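Local coordinates for protein AlkZ (Streptomyces sahachiroi, PDB 5UUJ) that belongs to the AlkZ-like DNA glycosylase family of the helix-turn-helix clan and folds as a largely helical single chain that carries a five-stranded mixed sheet, at residues A[280-291]-A[316-327]; A[333-342]-A[365-375]. All blocks are in the same frame, centred on the assembly; numbering follows the deposited sequence.

Contact 1: A[280-291]-A[316-327]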
# COMPACT_ATOMS: atom_id res chain seq x y z
N GLY A 280 18.74 16.10 0.19
CA GLY A 280 18.97 15.35 1.42
C GLY A 280 18.87 13.85 1.28
O GLY A 280 18.50 13.33 0.22
N ILE A 281 19.18 13.15 2.36
CA ILE A 281 19.16 11.69 2.39
C ILE A 281 18.00 11.18 3.22
O ILE A 281 17.65 11.76 4.25
CB ILE A 281 20.48 11.12 2.97
CG1 ILE A 281 21.69 11.67 2.21
CG2 ILE A 281 20.47 9.59 2.93
CD1 ILE A 281 21.70 11.34 0.74
N ARG A 282 17.40 10.08 2.77
CA ARG A 282 16.35 9.42 3.52
C ARG A 282 16.54 7.90 3.40
O ARG A 282 16.78 7.39 2.31
CB ARG A 282 14.97 9.85 3.00
CG ARG A 282 13.81 9.49 3.90
CD ARG A 282 13.76 10.35 5.17
NE ARG A 282 13.16 9.59 6.27
CZ ARG A 282 12.28 10.07 7.14
NH1 ARG A 282 11.87 11.33 7.09
NH2 ARG A 282 11.81 9.27 8.09
N LEU A 283 16.46 7.21 4.53
CA LEU A 283 16.54 5.75 4.56
C LEU A 283 15.16 5.17 4.81
O LEU A 283 14.61 5.30 5.90
CB LEU A 283 17.52 5.26 5.63
CG LEU A 283 19.00 5.58 5.43
CD1 LEU A 283 19.82 4.95 6.54
CD2 LEU A 283 19.49 5.10 4.08
N LEU A 284 14.60 4.53 3.78
CA LEU A 284 13.27 3.96 3.86
C LEU A 284 13.35 2.44 3.99
O LEU A 284 14.23 1.81 3.41
CB LEU A 284 12.45 4.34 2.62
CG LEU A 284 12.40 5.83 2.29
CD1 LEU A 284 11.65 6.07 1.00
CD2 LEU A 284 11.78 6.62 3.43
N GLY A 285 12.43 1.87 4.76
CA GLY A 285 12.35 0.43 4.91
C GLY A 285 11.93 -0.25 3.62
O GLY A 285 11.68 0.42 2.62
N GLY A 286 11.85 -1.57 3.65
CA GLY A 286 11.42 -2.32 2.48
C GLY A 286 9.97 -2.05 2.14
O GLY A 286 9.21 -1.59 2.99
N PHE A 287 9.59 -2.33 0.90
CA PHE A 287 8.20 -2.22 0.46
C PHE A 287 7.60 -0.86 0.81
O PHE A 287 6.42 -0.78 1.18
CB PHE A 287 7.34 -3.32 1.09
CG PHE A 287 7.75 -4.72 0.71
CD1 PHE A 287 7.24 -5.31 -0.44
CD2 PHE A 287 8.63 -5.45 1.50
CE1 PHE A 287 7.61 -6.59 -0.80
CE2 PHE A 287 8.99 -6.73 1.14
CZ PHE A 287 8.48 -7.30 -0.01
N ASP A 288 8.38 0.21 0.72
CA ASP A 288 7.89 1.50 1.17
C ASP A 288 6.99 2.17 0.13
O ASP A 288 7.26 2.11 -1.07
CB ASP A 288 9.04 2.44 1.52
CG ASP A 288 8.57 3.67 2.26
OD1 ASP A 288 8.34 3.57 3.49
OD2 ASP A 288 8.41 4.74 1.63
N GLN A 289 5.93 2.80 0.62
CA GLN A 289 4.95 3.46 -0.22
C GLN A 289 5.54 4.57 -1.09
O GLN A 289 5.00 4.88 -2.15
CB GLN A 289 3.82 4.03 0.64
CG GLN A 289 2.89 2.97 1.21
CD GLN A 289 2.14 2.20 0.14
OE1 GLN A 289 1.21 2.72 -0.49
NE2 GLN A 289 2.53 0.95 -0.08
N TYR A 290 6.64 5.18 -0.65
CA TYR A 290 7.29 6.21 -1.46
C TYR A 290 7.66 5.63 -2.82
O TYR A 290 7.61 6.31 -3.84
CB TYR A 290 8.54 6.77 -0.77
CG TYR A 290 9.22 7.83 -1.60
CD1 TYR A 290 8.74 9.14 -1.63
CD2 TYR A 290 10.32 7.52 -2.39
CE1 TYR A 290 9.35 10.11 -2.41
CE2 TYR A 290 10.93 8.48 -3.17
CZ TYR A 290 10.44 9.77 -3.18
OH TYR A 290 11.05 10.73 -3.95
N LEU A 291 8.02 4.35 -2.81
CA LEU A 291 8.37 3.62 -4.02
C LEU A 291 7.14 3.05 -4.72
O LEU A 291 6.99 3.18 -5.94
CB LEU A 291 9.33 2.47 -3.69
CG LEU A 291 10.76 2.54 -4.23
CD1 LEU A 291 11.50 1.29 -3.82
CD2 LEU A 291 10.79 2.70 -5.74
N TRP A 316 10.27 -9.33 -3.71
CA TRP A 316 11.03 -8.64 -2.67
C TRP A 316 11.33 -7.20 -3.10
O TRP A 316 11.91 -6.98 -4.17
CB TRP A 316 12.34 -9.37 -2.34
CG TRP A 316 13.19 -8.66 -1.30
CD1 TRP A 316 14.23 -7.80 -1.53
CD2 TRP A 316 13.07 -8.75 0.13
NE1 TRP A 316 14.76 -7.36 -0.34
CE2 TRP A 316 14.06 -7.93 0.69
CE3 TRP A 316 12.21 -9.45 0.98
CZ2 TRP A 316 14.22 -7.78 2.07
CZ3 TRP A 316 12.37 -9.31 2.35
CH2 TRP A 316 13.37 -8.48 2.88
N ILE A 317 10.92 -6.24 -2.28
CA ILE A 317 11.25 -4.84 -2.50
C ILE A 317 12.18 -4.39 -1.39
O ILE A 317 11.78 -4.30 -0.23
CB ILE A 317 9.98 -3.94 -2.52
CG1 ILE A 317 8.93 -4.50 -3.48
CG2 ILE A 317 10.35 -2.51 -2.89
CD1 ILE A 317 9.34 -4.50 -4.93
N SER A 318 13.44 -4.12 -1.74
CA SER A 318 14.47 -3.84 -0.75
C SER A 318 14.28 -2.50 -0.06
O SER A 318 13.63 -1.60 -0.60
CB SER A 318 15.86 -3.87 -1.39
OG SER A 318 16.09 -5.09 -2.07
N PRO A 319 14.84 -2.35 1.15
CA PRO A 319 14.97 -1.00 1.72
C PRO A 319 15.85 -0.16 0.81
O PRO A 319 16.77 -0.71 0.20
CB PRO A 319 15.64 -1.25 3.08
CG PRO A 319 15.37 -2.69 3.39
CD PRO A 319 15.33 -3.39 2.07
N VAL A 320 15.58 1.14 0.70
CA VAL A 320 16.29 1.97 -0.26
C VAL A 320 16.88 3.22 0.37
O VAL A 320 16.37 3.76 1.36
CB VAL A 320 15.37 2.40 -1.42
CG1 VAL A 320 15.05 1.21 -2.32
CG2 VAL A 320 14.09 3.04 -0.90
N VAL A 321 17.99 3.66 -0.23
CA VAL A 321 18.59 4.95 0.08
C VAL A 321 18.06 5.96 -0.92
O VAL A 321 18.30 5.83 -2.13
CB VAL A 321 20.13 4.89 -0.00
CG1 VAL A 321 20.74 6.21 0.46
CG2 VAL A 321 20.66 3.73 0.82
N VAL A 322 17.35 6.96 -0.43
CA VAL A 322 16.83 8.02 -1.29
C VAL A 322 17.66 9.29 -1.11
O VAL A 322 17.81 9.80 -0.00
CB VAL A 322 15.35 8.33 -0.98
CG1 VAL A 322 14.81 9.36 -1.95
CG2 VAL A 322 14.52 7.05 -1.06
N LYS A 323 18.22 9.78 -2.22
CA LYS A 323 18.99 11.02 -2.22
C LYS A 323 18.39 12.00 -3.23
O LYS A 323 18.28 11.70 -4.42
CB LYS A 323 20.46 10.76 -2.55
CG LYS A 323 21.29 12.04 -2.64
CD LYS A 323 22.78 11.75 -2.64
CE LYS A 323 23.60 13.03 -2.61
NZ LYS A 323 23.42 13.85 -3.85
N ASP A 324 18.00 13.18 -2.74
CA ASP A 324 17.35 14.19 -3.55
C ASP A 324 16.10 13.64 -4.23
O ASP A 324 15.74 14.06 -5.33
CB ASP A 324 18.31 14.75 -4.61
CG ASP A 324 19.58 15.33 -4.00
OD1 ASP A 324 19.59 15.61 -2.78
OD2 ASP A 324 20.58 15.51 -4.74
N GLY A 325 15.44 12.68 -3.57
CA GLY A 325 14.19 12.12 -4.06
C GLY A 325 14.33 10.87 -4.91
O GLY A 325 13.34 10.19 -5.19
N ARG A 326 15.56 10.56 -5.33
CA ARG A 326 15.82 9.41 -6.20
C ARG A 326 16.46 8.26 -5.43
O ARG A 326 17.26 8.48 -4.52
CB ARG A 326 16.73 9.81 -7.36
CG ARG A 326 16.11 10.80 -8.33
CD ARG A 326 17.04 11.13 -9.48
NE ARG A 326 17.31 9.96 -10.33
CZ ARG A 326 18.40 9.20 -10.26
NH1 ARG A 326 19.37 9.47 -9.39
NH2 ARG A 326 18.53 8.17 -11.09
N VAL A 327 16.12 7.03 -5.81
CA VAL A 327 16.75 5.85 -5.22
C VAL A 327 18.17 5.72 -5.75
O VAL A 327 18.39 5.65 -6.96
CB VAL A 327 15.95 4.56 -5.53
CG1 VAL A 327 16.66 3.32 -4.99
CG2 VAL A 327 14.55 4.66 -4.96
O HOH W 1 15.64 12.49 -0.67
O HOH W 2 11.32 0.21 -0.06
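Strands 281-284 and 320-323 form the antiparallel edge of a five-stranded mixed sheet, their short axes 4.8 Å apart at 158°. Arg282 with Val322 and Leu284 with Val320 are the hydrogen-bonded pairs, Ile281 with Lys323 and Leu283 with Val321 the non-hydrogen-bonded ones. Where the strand pair ends, Asp324 N donates to Gly280 O while Asp324 OD1 accepts from Gly280 N, so both polar backbone atoms of the glycine are held by one residue. Side chains alternate between two faces. On one, CD2 of Leu283 lies alongside Val321 CG2, 3.7 Å away, the two side chains pointing the same way, and Ile281 CD1 rests on the aliphatic part of Lys323. On the other, Leu284 CD1 touches Val322 CG2 at 3.7 Å, and Leu291 CD1 meets Val320 CG1 tip to tip; Met17 of helix 9-19 also packs against Val322. Beyond the strands, Gly286 passes close to the Ile317 carbonyl and Phe287 N donates to Ile317 O from above its carbonyl plane. With CG anti to its own carbonyl carbon (chi1 -62°), the Phe287 ring lies against Ile317, whose CB sits over one face, 4.0 Å from the ring centroid, a CH-pi contact. The ring also turns an edge to the face of the six-membered ring of Trp316, centroids 5.8 Å apart and planes at 78°, a T-shaped pair. A water bridges the segments, donating to Gly285 O and Ser318 O and accepting from Asp288 N. Asp288 is the N-cap of helix 289-292, OD2 accepting from Tyr290 N, and its OD1 pairs with Arg55. From that first turn Tyr290 reaches the type I' turn 323-326 joining strands 320-323 and 326-334: its OH donates to Gly325 O at 2.7 Å, in the carbonyl plane and on a lone pair.

Contact 2: A[333-342]-A[365-375]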
# COMPACT_ATOMS: atom_id res chain seq x y z
N ILE A 333 19.97 -4.38 7.57
CA ILE A 333 20.51 -4.51 8.91
C ILE A 333 21.18 -5.88 9.05
O ILE A 333 20.52 -6.91 8.99
CB ILE A 333 19.43 -4.33 9.99
CG1 ILE A 333 18.88 -2.90 9.92
CG2 ILE A 333 20.00 -4.62 11.37
CD1 ILE A 333 17.79 -2.58 10.92
N VAL A 334 22.50 -5.86 9.22
CA VAL A 334 23.29 -7.08 9.37
C VAL A 334 24.12 -7.01 10.65
O VAL A 334 24.91 -6.08 10.84
CB VAL A 334 24.23 -7.29 8.15
CG1 VAL A 334 25.00 -8.60 8.28
CG2 VAL A 334 23.44 -7.25 6.85
N ASP A 335 23.93 -7.99 11.53
CA ASP A 335 24.64 -8.04 12.80
C ASP A 335 24.40 -6.73 13.56
O ASP A 335 25.31 -6.17 14.17
CB ASP A 335 26.13 -8.28 12.58
CG ASP A 335 26.84 -8.79 13.83
OD1 ASP A 335 26.17 -9.16 14.81
OD2 ASP A 335 28.09 -8.83 13.81
N GLN A 336 23.16 -6.25 13.50
CA GLN A 336 22.76 -4.99 14.13
C GLN A 336 23.65 -3.82 13.68
O GLN A 336 23.95 -2.92 14.46
CB GLN A 336 22.79 -5.13 15.65
CG GLN A 336 21.78 -6.13 16.18
CD GLN A 336 20.35 -5.78 15.78
OE1 GLN A 336 19.59 -6.65 15.33
NE2 GLN A 336 19.98 -4.52 15.94
N GLU A 337 24.06 -3.87 12.42
CA GLU A 337 24.73 -2.75 11.78
C GLU A 337 23.94 -2.40 10.52
O GLU A 337 23.43 -3.28 9.84
CB GLU A 337 26.18 -3.10 11.43
CG GLU A 337 27.04 -3.44 12.63
CD GLU A 337 28.51 -3.59 12.26
OE1 GLU A 337 28.82 -4.40 11.36
OE2 GLU A 337 29.35 -2.89 12.86
N LEU A 338 23.84 -1.11 10.22
CA LEU A 338 23.15 -0.67 9.01
C LEU A 338 24.15 -0.65 7.86
O LEU A 338 24.99 0.24 7.77
CB LEU A 338 22.50 0.70 9.21
CG LEU A 338 21.32 1.01 8.29
CD1 LEU A 338 20.40 2.04 8.91
CD2 LEU A 338 21.79 1.47 6.91
N VAL A 339 24.04 -1.65 7.00
CA VAL A 339 24.94 -1.80 5.86
C VAL A 339 24.33 -1.15 4.62
O VAL A 339 23.30 -1.61 4.13
CB VAL A 339 25.25 -3.28 5.57
CG1 VAL A 339 26.23 -3.41 4.42
CG2 VAL A 339 25.81 -3.95 6.81
N VAL A 340 24.97 -0.09 4.14
CA VAL A 340 24.51 0.62 2.95
C VAL A 340 25.30 0.18 1.73
O VAL A 340 26.53 0.17 1.74
CB VAL A 340 24.64 2.15 3.13
CG1 VAL A 340 24.20 2.88 1.86
CG2 VAL A 340 23.83 2.62 4.32
N THR A 341 24.58 -0.17 0.67
CA THR A 341 25.19 -0.55 -0.60
C THR A 341 24.71 0.38 -1.71
O THR A 341 23.67 0.13 -2.33
CB THR A 341 24.86 -2.01 -0.99
OG1 THR A 341 25.16 -2.88 0.11
CG2 THR A 341 25.65 -2.44 -2.21
N PRO A 342 25.44 1.48 -1.96
CA PRO A 342 25.05 2.36 -3.07
C PRO A 342 25.26 1.70 -4.42
O PRO A 342 26.05 0.77 -4.54
CB PRO A 342 25.97 3.57 -2.90
CG PRO A 342 27.16 3.04 -2.19
CD PRO A 342 26.64 1.98 -1.26
N SER A 365 13.53 0.92 15.08
CA SER A 365 13.73 -0.52 15.20
C SER A 365 13.73 -0.98 16.66
O SER A 365 13.74 -2.18 16.94
CB SER A 365 15.05 -0.94 14.53
OG SER A 365 15.12 -0.47 13.20
N GLY A 366 13.75 -0.02 17.58
CA GLY A 366 13.73 -0.34 19.00
C GLY A 366 15.09 -0.75 19.54
O GLY A 366 15.17 -1.50 20.51
N VAL A 367 16.15 -0.26 18.91
CA VAL A 367 17.51 -0.50 19.38
C VAL A 367 18.21 0.83 19.63
O VAL A 367 17.81 1.86 19.11
CB VAL A 367 18.33 -1.35 18.38
CG1 VAL A 367 17.67 -2.70 18.19
CG2 VAL A 367 18.47 -0.63 17.04
N SER A 368 19.26 0.79 20.44
CA SER A 368 19.95 2.00 20.88
C SER A 368 20.85 2.59 19.80
O SER A 368 20.98 3.81 19.70
CB SER A 368 20.78 1.70 22.13
OG SER A 368 21.68 2.76 22.39
N ARG A 369 21.48 1.74 19.00
CA ARG A 369 22.45 2.20 18.02
C ARG A 369 22.54 1.27 16.82
O ARG A 369 22.38 0.05 16.94
CB ARG A 369 23.84 2.32 18.66
CG ARG A 369 24.59 3.59 18.29
CD ARG A 369 26.10 3.42 18.38
NE ARG A 369 26.52 2.68 19.57
CZ ARG A 369 26.66 3.22 20.78
NH1 ARG A 369 26.40 4.50 20.99
NH2 ARG A 369 27.05 2.46 21.80
N LEU A 370 22.79 1.86 15.66
CA LEU A 370 23.08 1.11 14.45
C LEU A 370 24.33 1.68 13.78
O LEU A 370 24.23 2.63 13.01
CB LEU A 370 21.89 1.15 13.48
CG LEU A 370 20.66 0.30 13.81
CD1 LEU A 370 19.58 0.53 12.75
CD2 LEU A 370 20.99 -1.18 13.90
N PRO A 371 25.50 1.11 14.09
CA PRO A 371 26.72 1.52 13.38
C PRO A 371 26.56 1.38 11.87
O PRO A 371 25.87 0.46 11.42
CB PRO A 371 27.79 0.56 13.92
CG PRO A 371 27.27 0.13 15.25
CD PRO A 371 25.78 0.09 15.12
N VAL A 372 27.16 2.29 11.12
CA VAL A 372 27.03 2.32 9.67
C VAL A 372 28.26 1.75 8.97
O VAL A 372 29.39 2.01 9.37
CB VAL A 372 26.80 3.76 9.15
CG1 VAL A 372 26.75 3.80 7.62
CG2 VAL A 372 25.52 4.33 9.73
N ARG A 373 28.01 0.96 7.93
CA ARG A 373 29.05 0.54 7.00
C ARG A 373 28.56 0.80 5.59
O ARG A 373 27.48 0.35 5.20
CB ARG A 373 29.40 -0.94 7.19
CG ARG A 373 30.09 -1.26 8.51
CD ARG A 373 30.77 -2.62 8.51
NE ARG A 373 29.82 -3.73 8.48
CZ ARG A 373 29.56 -4.49 7.41
NH1 ARG A 373 30.18 -4.29 6.25
NH2 ARG A 373 28.67 -5.48 7.51
N ILE A 374 29.35 1.55 4.82
CA ILE A 374 29.04 1.83 3.42
C ILE A 374 29.94 0.98 2.53
O ILE A 374 31.16 1.15 2.52
CB ILE A 374 29.19 3.33 3.10
CG1 ILE A 374 28.26 4.15 4.00
CG2 ILE A 374 28.88 3.59 1.63
CD1 ILE A 374 28.42 5.65 3.89
N VAL A 375 29.32 0.08 1.77
CA VAL A 375 30.03 -0.95 1.02
C VAL A 375 30.12 -0.61 -0.47
O VAL A 375 31.20 -0.60 -1.05
CB VAL A 375 29.33 -2.31 1.19
CG1 VAL A 375 30.02 -3.39 0.36
CG2 VAL A 375 29.30 -2.71 2.66
OXT VAL A 375 29.11 -0.34 -1.13
O HOH W 3 27.39 -6.09 9.72
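Strands 337-342 and 372-374 run parallel, 4.7 Å apart and 20° off alignment, and four backbone bonds alternate between them: Leu338 N to Pro371 O, Arg373 N to Leu338 O, Val340 N to Arg373 O and Val375 N to Val340 O. On one face Arg373 and Val339 lie side by side, and Val339 CG2 sits over a face of the guanidinium, 3.3 Å from Arg373 NH2. The bend at chi3 (-69°) turns NE of Arg373 inward to the neighbouring strand, where it donates to Glu337 OE1 at 3.1 Å in a salt bridge. The bond is straight (163°) and in the guanidinium plane, yet reaches the oxygen from above the carboxylate plane. A water closes the group, accepting from Arg373 NH2 and donating to Glu337 OE1 and Val334 O. Val339 CG1 also meets Val375 CG2, 3.6 Å away at the C-terminus. Near the start of the pair, Leu370 CD1 touches Ile333 CD1 at 4.0 Å, and its CD2 packs on Gln336 O. Leu370 and Val372 also pack on helix 351-365, which links the end of strand 337-342 to strand 372-374 along the chain: the arrangement is a beta-alpha-beta unit.

Contact 1 and contact 2 occupy the two flanks of one mixed sheet, in the order 281-284, 320-323, 326-334, 337-342, 372-374, with their centres about 15 Å apart. Along the chain contact 1 closes at residue 327 before contact 2 opens at 333; three antiparallel pairings run from 281-284 to 337-342, and only the last pairing is parallel. Strand 326-334 contributes residues to both contacts and makes the sheet continuous, through backbone bonds of Val321 with Val328 and Gly329, and of Val339 with Glu332 and Thr341 with Val330. Val321 CG2 with Val340 CG1 and Leu283 CD1 with Leu338 CD1, each 3.8 Å apart, place these four side chains on a shared face.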